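Erythrocyte membrane protein 1 (Plasmodium falciparum, PDB 6S8T) probably binds the host receptor ICAM-1 through this DBLbeta domain, one piece of a much longer adhesion protein of the malaria parasite. Local coordinates at residues E303-M308 / K352-Q357; A20-E25 / F395-K400. All coordinates share one frame; numbering follows the deposited sequence.

Contact 1. Residues E303-M308 / K352-Q357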
ATOM      1  N   GLU A 303     -10.304   1.184   3.935  1.00 31.56           N
ATOM      2  CA  GLU A 303     -10.812   2.411   3.326  1.00 36.73           C
ATOM      3  C   GLU A 303     -11.685   2.101   2.115  1.00 34.61           C
ATOM      4  O   GLU A 303     -12.775   2.666   1.963  1.00 36.75           O
ATOM      5  CB  GLU A 303      -9.658   3.340   2.931  1.00 39.47           C
ATOM      6  CG  GLU A 303     -10.123   4.571   2.146  1.00 42.65           C
ATOM      7  CD  GLU A 303      -8.996   5.521   1.762  1.00 46.54           C
ATOM      8  OE1 GLU A 303      -7.811   5.160   1.920  1.00 45.55           O
ATOM      9  OE2 GLU A 303      -9.301   6.639   1.295  1.00 48.62           O
ATOM     10  N   TRP A 304     -11.228   1.196   1.243  1.00 30.66           N
ATOM     11  CA  TRP A 304     -11.993   0.873   0.044  1.00 33.76           C
ATOM     12  C   TRP A 304     -13.194  -0.021   0.329  1.00 34.29           C
ATOM     13  O   TRP A 304     -14.147  -0.015  -0.457  1.00 34.31           O
ATOM     14  CB  TRP A 304     -11.082   0.239  -1.011  1.00 32.72           C
ATOM     15  CG  TRP A 304     -10.218   1.271  -1.668  1.00 33.86           C
ATOM     16  CD1 TRP A 304      -8.940   1.614  -1.325  1.00 30.75           C
ATOM     17  CD2 TRP A 304     -10.589   2.140  -2.750  1.00 36.19           C
ATOM     18  NE1 TRP A 304      -8.487   2.628  -2.137  1.00 34.48           N
ATOM     19  CE2 TRP A 304      -9.479   2.965  -3.022  1.00 37.22           C
ATOM     20  CE3 TRP A 304     -11.745   2.287  -3.524  1.00 38.07           C
ATOM     21  CZ2 TRP A 304      -9.491   3.924  -4.033  1.00 37.82           C
ATOM     22  CZ3 TRP A 304     -11.758   3.242  -4.527  1.00 37.16           C
ATOM     23  CH2 TRP A 304     -10.639   4.048  -4.773  1.00 42.27           C
ATOM     24  N   PHE A 305     -13.178  -0.777   1.432  1.00 32.28           N
ATOM     25  CA  PHE A 305     -14.393  -1.463   1.860  1.00 31.90           C
ATOM     26  C   PHE A 305     -15.460  -0.466   2.288  1.00 35.64           C
ATOM     27  O   PHE A 305     -16.649  -0.661   2.007  1.00 38.09           O
ATOM     28  CB  PHE A 305     -14.104  -2.427   3.011  1.00 30.69           C
ATOM     29  CG  PHE A 305     -15.341  -2.839   3.765  1.00 32.30           C
ATOM     30  CD1 PHE A 305     -16.184  -3.814   3.254  1.00 32.14           C
ATOM     31  CD2 PHE A 305     -15.678  -2.234   4.970  1.00 33.68           C
ATOM     32  CE1 PHE A 305     -17.332  -4.190   3.933  1.00 32.89           C
ATOM     33  CE2 PHE A 305     -16.825  -2.605   5.653  1.00 35.27           C
ATOM     34  CZ  PHE A 305     -17.654  -3.584   5.134  1.00 35.09           C
ATOM     35  N   CYS A 306     -15.053   0.599   2.988  1.00 34.32           N
ATOM     36  CA  CYS A 306     -16.023   1.589   3.441  1.00 35.28           C
ATOM     37  C   CYS A 306     -16.597   2.391   2.279  1.00 37.49           C
ATOM     38  O   CYS A 306     -17.762   2.801   2.332  1.00 35.26           O
ATOM     39  CB  CYS A 306     -15.389   2.515   4.481  1.00 39.01           C
ATOM     40  SG  CYS A 306     -15.244   1.772   6.144  1.00 46.74           S
ATOM     41  N   LYS A 307     -15.807   2.625   1.226  1.00 33.77           N
ATOM     42  CA  LYS A 307     -16.345   3.297   0.044  1.00 42.85           C
ATOM     43  C   LYS A 307     -17.390   2.434  -0.652  1.00 36.72           C
ATOM     44  O   LYS A 307     -18.435   2.940  -1.077  1.00 44.43           O
ATOM     45  CB  LYS A 307     -15.218   3.649  -0.928  1.00 35.98           C
ATOM     46  CG  LYS A 307     -14.298   4.757  -0.456  1.00 44.86           C
ATOM     47  CD  LYS A 307     -13.223   5.056  -1.496  1.00 48.10           C
ATOM     48  CE  LYS A 307     -12.483   6.343  -1.172  1.00 53.83           C
ATOM     49  NZ  LYS A 307     -13.393   7.528  -1.229  1.00 58.07           N
ATOM     50  N   MET A 308     -17.124   1.131  -0.782  1.00 39.05           N
ATOM     51  CA  MET A 308     -18.111   0.221  -1.355  1.00 39.11           C
ATOM     52  C   MET A 308     -19.344   0.123  -0.468  1.00 41.93           C
ATOM     53  O   MET A 308     -20.478   0.173  -0.961  1.00 43.12           O
ATOM     54  CB  MET A 308     -17.481  -1.160  -1.566  1.00 39.63           C
ATOM     55  CG  MET A 308     -18.424  -2.235  -2.109  1.00 40.31           C
ATOM     56  SD  MET A 308     -19.386  -3.098  -0.843  1.00 42.64           S
ATOM     57  CE  MET A 308     -18.088  -3.605   0.282  1.00 37.86           C
ATOM     58  N   LYS A 352     -20.973  -9.839   2.248  1.00 46.79           N
ATOM     59  CA  LYS A 352     -20.514 -11.156   2.678  1.00 49.07           C
ATOM     60  C   LYS A 352     -19.183 -11.526   2.036  1.00 43.75           C
ATOM     61  O   LYS A 352     -18.290 -12.052   2.711  1.00 41.53           O
ATOM     62  CB  LYS A 352     -21.569 -12.214   2.360  1.00 57.78           C
ATOM     63  CG  LYS A 352     -21.259 -13.572   2.965  1.00 65.47           C
ATOM     64  CD  LYS A 352     -21.246 -13.498   4.486  1.00 69.21           C
ATOM     65  CE  LYS A 352     -20.531 -14.692   5.099  1.00 71.44           C
ATOM     66  NZ  LYS A 352     -19.072 -14.669   4.801  1.00 71.05           N
ATOM     67  N   LYS A 353     -19.025 -11.267   0.735  1.00 44.95           N
ATOM     68  CA  LYS A 353     -17.784 -11.656   0.072  1.00 46.71           C
ATOM     69  C   LYS A 353     -16.605 -10.815   0.547  1.00 42.49           C
ATOM     70  O   LYS A 353     -15.481 -11.323   0.635  1.00 42.20           O
ATOM     71  CB  LYS A 353     -17.945 -11.575  -1.446  1.00 53.61           C
ATOM     72  CG  LYS A 353     -18.411 -10.234  -1.965  1.00 61.31           C
ATOM     73  CD  LYS A 353     -19.153 -10.384  -3.287  1.00 68.84           C
ATOM     74  CE  LYS A 353     -18.339 -11.167  -4.301  1.00 72.38           C
ATOM     75  NZ  LYS A 353     -19.047 -11.266  -5.608  1.00 76.23           N
ATOM     76  N   TRP A 354     -16.837  -9.539   0.869  1.00 38.29           N
ATOM     77  CA  TRP A 354     -15.782  -8.741   1.483  1.00 37.10           C
ATOM     78  C   TRP A 354     -15.467  -9.242   2.889  1.00 36.75           C
ATOM     79  O   TRP A 354     -14.302  -9.251   3.303  1.00 34.75           O
ATOM     80  CB  TRP A 354     -16.183  -7.265   1.513  1.00 38.64           C
ATOM     81  CG  TRP A 354     -16.026  -6.564   0.189  1.00 38.54           C
ATOM     82  CD1 TRP A 354     -16.860  -6.646  -0.886  1.00 39.13           C
ATOM     83  CD2 TRP A 354     -14.972  -5.668  -0.190  1.00 36.20           C
ATOM     84  NE1 TRP A 354     -16.391  -5.861  -1.913  1.00 38.58           N
ATOM     85  CE2 TRP A 354     -15.233  -5.250  -1.511  1.00 36.94           C
ATOM     86  CE3 TRP A 354     -13.834  -5.180   0.459  1.00 35.23           C
ATOM     87  CZ2 TRP A 354     -14.398  -4.368  -2.196  1.00 37.15           C
ATOM     88  CZ3 TRP A 354     -13.005  -4.306  -0.222  1.00 36.69           C
ATOM     89  CH2 TRP A 354     -13.290  -3.909  -1.538  1.00 37.68           C
ATOM     90  N   GLU A 355     -16.490  -9.677   3.628  1.00 40.06           N
ATOM     91  CA  GLU A 355     -16.267 -10.176   4.982  1.00 39.57           C
ATOM     92  C   GLU A 355     -15.365 -11.402   4.993  1.00 39.37           C
ATOM     93  O   GLU A 355     -14.589 -11.591   5.936  1.00 37.94           O
ATOM     94  CB  GLU A 355     -17.603 -10.501   5.653  1.00 43.41           C
ATOM     95  CG  GLU A 355     -17.472 -10.921   7.108  1.00 52.34           C
ATOM     96  CD  GLU A 355     -18.789 -11.374   7.709  1.00 64.52           C
ATOM     97  OE1 GLU A 355     -19.724 -11.681   6.937  1.00 69.73           O
ATOM     98  OE2 GLU A 355     -18.889 -11.422   8.956  1.00 67.86           O
ATOM     99  N   LYS A 356     -15.443 -12.246   3.959  1.00 39.36           N
ATOM    100  CA  LYS A 356     -14.585 -13.426   3.921  1.00 41.30           C
ATOM    101  C   LYS A 356     -13.114 -13.035   3.833  1.00 37.77           C
ATOM    102  O   LYS A 356     -12.253 -13.695   4.423  1.00 38.76           O
ATOM    103  CB  LYS A 356     -14.974 -14.331   2.752  1.00 46.85           C
ATOM    104  CG  LYS A 356     -16.288 -15.069   2.952  1.00 53.61           C
ATOM    105  CD  LYS A 356     -16.485 -16.139   1.890  1.00 59.96           C
ATOM    106  CE  LYS A 356     -17.718 -16.980   2.176  1.00 65.49           C
ATOM    107  NZ  LYS A 356     -17.886 -18.071   1.176  1.00 70.18           N
ATOM    108  N   GLN A 357     -12.809 -11.957   3.107  1.00 33.84           N
ATOM    109  CA  GLN A 357     -11.430 -11.488   3.032  1.00 32.85           C
ATOM    110  C   GLN A 357     -10.952 -10.966   4.383  1.00 33.87           C
ATOM    111  O   GLN A 357      -9.815 -11.234   4.792  1.00 35.49           O
ATOM    112  CB  GLN A 357     -11.298 -10.411   1.949  1.00 31.58           C
ATOM    113  CG  GLN A 357     -11.745 -10.872   0.555  1.00 32.16           C
ATOM    114  CD  GLN A 357     -11.401  -9.881  -0.554  1.00 33.30           C
ATOM    115  OE1 GLN A 357     -11.281  -8.677  -0.320  1.00 30.56           O
ATOM    116  NE2 GLN A 357     -11.234 -10.391  -1.769  1.00 32.01           N
TER
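M308 and W354 meet because each first torsion aims its side chain into the space between two antiparallel helices. CG of M308 lies anti to its backbone N (chi1 177°), and two further bends bring the terminal methyl back over the indole of W354, whose own CG is anti to its carbonyl carbon (chi1 -78°). The methyl, CE, stands 3.4 Å above the centroid of the five-membered ring of W354, almost exactly on the ring normal. This is a CH-pi contact, and SD of M308, 4.5 Å from the same centroid, adds a Met-aromatic one over the face. Methionine suits the place: its chain is flexible enough to fold, and its polarisable thioether sits well on a pi surface.

Farther along the indole, CB of F305 packs at 3.8 Å against W354 CE3, while CD1 of F305 lies 3.9 Å from W354 CB. CB of each residue thus lies obliquely against the other's ring, as the two side chains run past one another in opposite senses. At the far end of the indole, CH2 of W354 comes 4.1 Å from the backbone O of W304. The helix axes are 11.6 Å apart here, a wide separation that a residue as large as tryptophan can bridge, and W354 contributes about half of the buried surface. W301 meets the rings of both F305 and W354, and F455 adds a further ring beside F305. One residue on from F305, C306 forms a disulfide with C430.

Two long antiparallel helices, 293-319 and 335-372, are packed here through an aromatic and methionine interface, within the mostly helical, disulfide-linked Duffy-binding-like domain; 352-357 also lies within a predicted coiled coil.

Contact 2. Residues A20-E25 / F395-K400; sequences AHQMHE and FKELQK
Q22 and E397 supply the polar part of this contact, a single hydrogen bond between two helices. NE2 of Q22 donates to OE2 of E397 over 2.9 Å, an ordinary length, but with an N-H...O angle of 138° the bond is clearly bent. The carboxylate accepts through the anti lone pair of OE2, the one directed away from its other oxygen, and the acceptor stays close to the amide plane of Q22. The amide and carboxylate planes stand 84° apart, which is consistent with a one-to-one bond rather than a paired, bidentate one. Glutamine suits its position through reach: its chi1 of 176° sends the chain away from the backbone N, and the extended remainder carries the amide across a gap in which even the nearest CA atoms, those of Q22 and E397, are 9.6 Å apart. E397 instead bends at chi2.

The apolar part is slighter. CE of M23 approaches CG of E397 at 4.1 Å, so the methionine methyl meets the aliphatic portion of the glutamate while OE2 takes the bond from Q22. A bend at chi2 turns this methyl toward E397 CG, and an uncharged thioether suits a place beside aliphatic carbon. M19, on the same helix as Q22 and M23, also touches E397, and it packs against L398 as well.

Q22, M23 and E397 all remain partly exposed, so water probably competes for the carboxylate. A neutral amide offers the acid a directional partner without the full attraction of a salt bridge, which implies a modest, surface-level link between helices 16-32 and 388-402.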
ATOM      1  N   ALA A  20       7.384   4.384  13.001  1.00 31.32           N
ATOM      2  CA  ALA A  20       8.057   4.459  11.709  1.00 29.78           C
ATOM      3  C   ALA A  20       9.260   5.389  11.769  1.00 29.85           C
ATOM      4  O   ALA A  20      10.307   5.102  11.176  1.00 29.82           O
ATOM      5  CB  ALA A  20       7.075   4.925  10.631  1.00 28.07           C
ATOM      6  N   HIS A  21       9.127   6.509  12.482  1.00 32.15           N
ATOM      7  CA  HIS A  21      10.254   7.419  12.656  1.00 39.49           C
ATOM      8  C   HIS A  21      11.426   6.722  13.337  1.00 42.49           C
ATOM      9  O   HIS A  21      12.588   6.972  12.997  1.00 44.33           O
ATOM     10  CB  HIS A  21       9.807   8.644  13.454  1.00 46.62           C
ATOM     11  CG  HIS A  21      10.858   9.700  13.581  1.00 56.90           C
ATOM     12  ND1 HIS A  21      11.812   9.684  14.576  1.00 60.63           N
ATOM     13  CD2 HIS A  21      11.105  10.807  12.841  1.00 59.36           C
ATOM     14  CE1 HIS A  21      12.603  10.733  14.441  1.00 62.52           C
ATOM     15  NE2 HIS A  21      12.196  11.430  13.396  1.00 62.08           N
ATOM     16  N   GLN A  22      11.142   5.834  14.294  1.00 42.30           N
ATOM     17  CA  GLN A  22      12.216   5.092  14.948  1.00 43.21           C
ATOM     18  C   GLN A  22      12.891   4.127  13.980  1.00 41.44           C
ATOM     19  O   GLN A  22      14.121   3.989  13.990  1.00 42.92           O
ATOM     20  CB  GLN A  22      11.672   4.341  16.165  1.00 42.45           C
ATOM     21  CG  GLN A  22      12.693   3.455  16.866  1.00 45.89           C
ATOM     22  CD  GLN A  22      12.093   2.699  18.034  1.00 48.92           C
ATOM     23  OE1 GLN A  22      11.119   3.145  18.641  1.00 48.79           O
ATOM     24  NE2 GLN A  22      12.663   1.541  18.348  1.00 54.49           N
ATOM     25  N   MET A  23      12.106   3.452  13.137  1.00 40.55           N
ATOM     26  CA  MET A  23      12.687   2.560  12.138  1.00 42.72           C
ATOM     27  C   MET A  23      13.550   3.326  11.138  1.00 43.99           C
ATOM     28  O   MET A  23      14.583   2.812  10.694  1.00 42.16           O
ATOM     29  CB  MET A  23      11.580   1.786  11.413  1.00 44.23           C
ATOM     30  CG  MET A  23      10.701   0.926  12.322  1.00 48.86           C
ATOM     31  SD  MET A  23      11.587  -0.433  13.119  1.00 60.30           S
ATOM     32  CE  MET A  23      10.299  -1.112  14.162  1.00 62.84           C
ATOM     33  N   HIS A  24      13.144   4.550  10.777  1.00 44.00           N
ATOM     34  CA  HIS A  24      13.933   5.362   9.853  1.00 42.59           C
ATOM     35  C   HIS A  24      15.284   5.739  10.449  1.00 46.67           C
ATOM     36  O   HIS A  24      16.309   5.698   9.755  1.00 48.49           O
ATOM     37  CB  HIS A  24      13.163   6.625   9.469  1.00 41.46           C
ATOM     38  CG  HIS A  24      14.001   7.656   8.771  1.00 41.82           C
ATOM     39  ND1 HIS A  24      14.609   7.425   7.554  1.00 42.03           N
ATOM     40  CD2 HIS A  24      14.328   8.924   9.117  1.00 43.98           C
ATOM     41  CE1 HIS A  24      15.274   8.506   7.183  1.00 42.79           C
ATOM     42  NE2 HIS A  24      15.119   9.429   8.113  1.00 44.33           N
ATOM     43  N   GLU A  25      15.306   6.122  11.727  1.00 49.21           N
ATOM     44  CA  GLU A  25      16.567   6.485  12.366  1.00 50.53           C
ATOM     45  C   GLU A  25      17.514   5.294  12.426  1.00 47.06           C
ATOM     46  O   GLU A  25      18.713   5.434  12.163  1.00 48.02           O
ATOM     47  CB  GLU A  25      16.310   7.037  13.769  1.00 59.87           C
ATOM     48  CG  GLU A  25      15.485   8.317  13.802  1.00 67.27           C
ATOM     49  CD  GLU A  25      16.104   9.435  12.985  1.00 72.84           C
ATOM     50  OE1 GLU A  25      15.392  10.027  12.148  1.00 73.39           O
ATOM     51  OE2 GLU A  25      17.305   9.718  13.176  1.00 77.79           O
ATOM     52  N   PHE A 395       6.012  -5.509  15.557  1.00 29.71           N
ATOM     53  CA  PHE A 395       5.110  -5.803  16.667  1.00 27.98           C
ATOM     54  C   PHE A 395       5.850  -5.879  18.003  1.00 31.03           C
ATOM     55  O   PHE A 395       5.279  -5.524  19.040  1.00 30.50           O
ATOM     56  CB  PHE A 395       4.357  -7.109  16.403  1.00 27.38           C
ATOM     57  CG  PHE A 395       3.109  -6.947  15.572  1.00 30.97           C
ATOM     58  CD1 PHE A 395       2.468  -5.721  15.480  1.00 32.81           C
ATOM     59  CD2 PHE A 395       2.568  -8.029  14.893  1.00 30.38           C
ATOM     60  CE1 PHE A 395       1.312  -5.575  14.725  1.00 31.02           C
ATOM     61  CE2 PHE A 395       1.415  -7.892  14.136  1.00 31.21           C
ATOM     62  CZ  PHE A 395       0.786  -6.661  14.052  1.00 31.65           C
ATOM     63  N   LYS A 396       7.108  -6.331  18.009  1.00 33.64           N
ATOM     64  CA  LYS A 396       7.864  -6.376  19.260  1.00 33.43           C
ATOM     65  C   LYS A 396       8.132  -4.976  19.799  1.00 36.77           C
ATOM     66  O   LYS A 396       7.999  -4.729  21.003  1.00 36.09           O
ATOM     67  CB  LYS A 396       9.185  -7.121  19.065  1.00 30.24           C
ATOM     68  CG  LYS A 396       9.097  -8.619  19.268  1.00 33.12           C
ATOM     69  CD  LYS A 396      10.481  -9.245  19.233  1.00 38.71           C
ATOM     70  CE  LYS A 396      10.465 -10.644  19.822  1.00 48.70           C
ATOM     71  NZ  LYS A 396      10.044 -10.629  21.255  1.00 51.65           N
ATOM     72  N   GLU A 397       8.519  -4.048  18.925  1.00 37.02           N
ATOM     73  CA  GLU A 397       8.736  -2.677  19.367  1.00 37.57           C
ATOM     74  C   GLU A 397       7.427  -2.007  19.767  1.00 39.36           C
ATOM     75  O   GLU A 397       7.415  -1.160  20.669  1.00 43.74           O
ATOM     76  CB  GLU A 397       9.445  -1.884  18.271  1.00 39.04           C
ATOM     77  CG  GLU A 397      10.896  -2.277  18.059  1.00 47.46           C
ATOM     78  CD  GLU A 397      11.726  -2.132  19.320  1.00 53.16           C
ATOM     79  OE1 GLU A 397      11.937  -3.147  20.016  1.00 54.52           O
ATOM     80  OE2 GLU A 397      12.156  -0.999  19.620  1.00 56.40           O
ATOM     81  N   LEU A 398       6.318  -2.384  19.126  1.00 36.16           N
ATOM     82  CA  LEU A 398       5.015  -1.851  19.507  1.00 36.31           C
ATOM     83  C   LEU A 398       4.599  -2.355  20.887  1.00 36.87           C
ATOM     84  O   LEU A 398       4.148  -1.577  21.738  1.00 33.74           O
ATOM     85  CB  LEU A 398       3.978  -2.235  18.452  1.00 40.16           C
ATOM     86  CG  LEU A 398       2.611  -1.555  18.474  1.00 46.78           C
ATOM     87  CD1 LEU A 398       2.771  -0.062  18.294  1.00 49.86           C
ATOM     88  CD2 LEU A 398       1.726  -2.129  17.378  1.00 46.22           C
ATOM     89  N   GLN A 399       4.747  -3.660  21.125  1.00 34.48           N
ATOM     90  CA  GLN A 399       4.416  -4.232  22.427  1.00 36.12           C
ATOM     91  C   GLN A 399       5.315  -3.682  23.526  1.00 39.06           C
ATOM     92  O   GLN A 399       4.877  -3.541  24.675  1.00 40.89           O
ATOM     93  CB  GLN A 399       4.515  -5.759  22.355  1.00 32.00           C
ATOM     94  CG  GLN A 399       3.434  -6.400  21.481  1.00 32.62           C
ATOM     95  CD  GLN A 399       3.840  -7.749  20.917  1.00 32.68           C
ATOM     96  OE1 GLN A 399       4.941  -8.236  21.169  1.00 29.13           O
ATOM     97  NE2 GLN A 399       2.953  -8.355  20.133  1.00 32.81           N
ATOM     98  N   LYS A 400       6.563  -3.352  23.192  1.00 37.38           N
ATOM     99  CA  LYS A 400       7.490  -2.812  24.180  1.00 34.13           C
ATOM    100  C   LYS A 400       7.059  -1.424  24.648  1.00 37.67           C
ATOM    101  O   LYS A 400       7.183  -1.098  25.835  1.00 39.26           O
ATOM    102  CB  LYS A 400       8.897  -2.779  23.583  1.00 36.70           C
ATOM    103  CG  LYS A 400       9.971  -2.183  24.465  1.00 43.25           C
ATOM    104  CD  LYS A 400      11.314  -2.253  23.759  1.00 51.21           C
ATOM    105  CE  LYS A 400      12.403  -1.608  24.583  1.00 64.49           C
ATOM    106  NZ  LYS A 400      13.744  -1.702  23.936  1.00 72.41           N
TER

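Starting from the N terminus, the chain first passes through 20-25, on helix 16-32, whose partner comes only near the other end, on helix 388-402. Contact 2 therefore closes a loop of 369 residues. Contact 1 is nested inside it: helix 293-319 leads through 43 intervening residues, mostly helical, to helix 335-372, which pairs with it. The next helix, 388-402, then reaches contact 2, so the later halves of the two contacts lie on successive helices. Their centres are about 29 Å apart and they do not touch. Contact 1 joins two long helices in a buried contact, whereas contact 2 brings an early helix to a late one at the surface.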